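Local structure of succinyl-CoA ligase (ADP-forming) subunit alpha (Methanosaeta concilii, 6HXI) at residues 152-157 / 184-189. The protein belongs to the CoA-ligase family, carries a C-terminal region related to citrate synthase, and binds coenzyme A. Numbering follows the deposited sequence.
Sequences GNTAGT and EAFNII
Ala155 faces Phe186 with their CA atoms 7.8 Å apart, where a type II beta turn, Asn153 to Gly156, meets the flank of helix 179-192. That helix forms the crossover of a beta-alpha-beta unit, linking the neighbouring parallel strands 172-176 and 196-201, while the turn leads from strand 149-150 toward helix 158-163. The turn is closed by Gly156 N donating to Asn153 O at 3.0 Å. Ala155 occupies its third position with a left-handed backbone (phi 78°), a conformation easiest for glycine; its single methyl adds little bulk yet supplies an apolar contact with the helix.

The contact is apolar and small, burying 86 Å² in all. Phe186 points from the helix toward the turn, its CG anti to its carbonyl carbon (chi1 -74°), and offers a ring edge rather than a face. Ala155 CB lies 4.1 Å from Phe186 CD2, near the plane of the ring. Thr154 suits its place because its two branches serve different surroundings: the methyl CG2 stands anti to the backbone N and turns to the phenyl edge, while OG1 is hydrogen-bonded to Ile151 O. Thr154 also touches Val141 of the coenzyme A pocket, its side chain about 8 Å from the ligand. Met144 of strand 143-145 touches Thr154, Ala155 and Phe186 alike, and Ile196 also packs on Phe186, embedding the ring between helix and sheet. Ala155 N is hydrogen-bonded to Asn344 of the neighbouring citrate lyase chain. Next along the ring edge from CD2, Phe186 CE2 meets Thr154 CG2 at 4.1 Å.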
loop_
_atom_site.group_PDB
_atom_site.type_symbol
_atom_site.label_atom_id
_atom_site.label_comp_id
_atom_site.label_asym_id
_atom_site.label_seq_id
_atom_site.Cartn_x
_atom_site.Cartn_y
_atom_site.Cartn_z
ATOM N N GLY B 152 -32.157 30.015 -17.485
ATOM C CA GLY B 152 -31.497 29.798 -16.198
ATOM C C GLY B 152 -32.410 29.783 -14.990
ATOM O O GLY B 152 -33.306 28.943 -14.877
ATOM N N ASN B 153 -32.222 30.762 -14.110
ATOM C CA ASN B 153 -32.983 30.889 -12.859
ATOM C C ASN B 153 -34.310 31.625 -12.980
ATOM O O ASN B 153 -34.984 31.804 -11.962
ATOM C CB ASN B 153 -32.128 31.568 -11.808
ATOM C CG ASN B 153 -30.908 30.757 -11.421
ATOM O OD1 ASN B 153 -31.013 29.633 -10.962
ATOM N ND2 ASN B 153 -29.727 31.357 -11.515
ATOM N N THR B 154 -34.699 32.062 -14.194
ATOM C CA THR B 154 -35.959 32.809 -14.355
ATOM C C THR B 154 -37.141 32.077 -13.740
ATOM O O THR B 154 -37.390 30.915 -14.074
ATOM C CB THR B 154 -36.211 33.156 -15.800
ATOM O OG1 THR B 154 -35.072 33.843 -16.295
ATOM C CG2 THR B 154 -37.461 34.006 -15.990
ATOM N N ALA B 155 -37.855 32.783 -12.834
ATOM C CA ALA B 155 -39.072 32.369 -12.116
ATOM C C ALA B 155 -38.834 31.423 -10.927
ATOM O O ALA B 155 -39.778 30.830 -10.420
ATOM C CB ALA B 155 -40.116 31.801 -13.064
ATOM N N GLY B 156 -37.593 31.353 -10.459
ATOM C CA GLY B 156 -37.202 30.681 -9.228
ATOM C C GLY B 156 -37.533 29.228 -9.012
ATOM O O GLY B 156 -37.159 28.372 -9.815
ATOM N N THR B 157 -38.136 28.929 -7.864
ATOM C CA THR B 157 -38.437 27.549 -7.448
ATOM C C THR B 157 -39.570 26.915 -8.225
ATOM O O THR B 157 -40.435 27.629 -8.736
ATOM C CB THR B 157 -38.693 27.482 -5.927
ATOM O OG1 THR B 157 -39.911 28.161 -5.605
ATOM C CG2 THR B 157 -37.539 28.080 -5.109
ATOM N N GLU B 184 -42.131 38.839 -9.645
ATOM C CA GLU B 184 -43.287 39.405 -8.948
ATOM C C GLU B 184 -44.410 39.637 -9.983
ATOM O O GLU B 184 -45.565 39.312 -9.705
ATOM C CB GLU B 184 -42.920 40.715 -8.222
ATOM C CG GLU B 184 -43.941 41.148 -7.176
ATOM C CD GLU B 184 -44.102 40.205 -5.996
ATOM O OE1 GLU B 184 -45.260 39.933 -5.606
ATOM O OE2 GLU B 184 -43.075 39.702 -5.488
ATOM N N ALA B 185 -44.055 40.145 -11.182
ATOM C CA ALA B 185 -45.021 40.388 -12.271
ATOM C C ALA B 185 -45.682 39.091 -12.731
ATOM O O ALA B 185 -46.872 39.095 -12.963
ATOM C CB ALA B 185 -44.349 41.077 -13.445
ATOM N N PHE B 186 -44.928 37.983 -12.818
ATOM C CA PHE B 186 -45.481 36.667 -13.171
ATOM C C PHE B 186 -46.607 36.272 -12.192
ATOM O O PHE B 186 -47.681 35.829 -12.629
ATOM C CB PHE B 186 -44.368 35.597 -13.221
ATOM C CG PHE B 186 -43.453 35.671 -14.431
ATOM C CD1 PHE B 186 -43.800 36.436 -15.549
ATOM C CD2 PHE B 186 -42.254 34.976 -14.458
ATOM C CE1 PHE B 186 -42.949 36.517 -16.660
ATOM C CE2 PHE B 186 -41.411 35.048 -15.576
ATOM C CZ PHE B 186 -41.779 35.799 -16.674
ATOM N N ASN B 187 -46.384 36.531 -10.883
ATOM C CA ASN B 187 -47.350 36.293 -9.813
ATOM C C ASN B 187 -48.563 37.222 -9.955
ATOM O O ASN B 187 -49.697 36.744 -9.872
ATOM C CB ASN B 187 -46.692 36.453 -8.444
ATOM C CG ASN B 187 -47.640 36.377 -7.269
ATOM O OD1 ASN B 187 -47.933 37.385 -6.622
ATOM N ND2 ASN B 187 -48.129 35.183 -6.962
ATOM N N ILE B 188 -48.325 38.541 -10.150
ATOM C CA ILE B 188 -49.365 39.559 -10.309
ATOM C C ILE B 188 -50.300 39.156 -11.460
ATOM O O ILE B 188 -51.502 39.002 -11.243
ATOM C CB ILE B 188 -48.738 40.982 -10.535
ATOM C CG1 ILE B 188 -47.884 41.495 -9.321
ATOM C CG2 ILE B 188 -49.789 42.019 -10.949
ATOM C CD1 ILE B 188 -48.603 41.870 -8.037
ATOM N N ILE B 189 -49.727 38.948 -12.665
ATOM C CA ILE B 189 -50.409 38.616 -13.929
ATOM C C ILE B 189 -51.216 37.291 -13.853
ATOM O O ILE B 189 -52.358 37.261 -14.326
ATOM C CB ILE B 189 -49.387 38.659 -15.107
ATOM C CG1 ILE B 189 -48.982 40.129 -15.399
ATOM C CG2 ILE B 189 -49.912 37.964 -16.363
ATOM C CD1 ILE B 189 -47.611 40.335 -16.003
#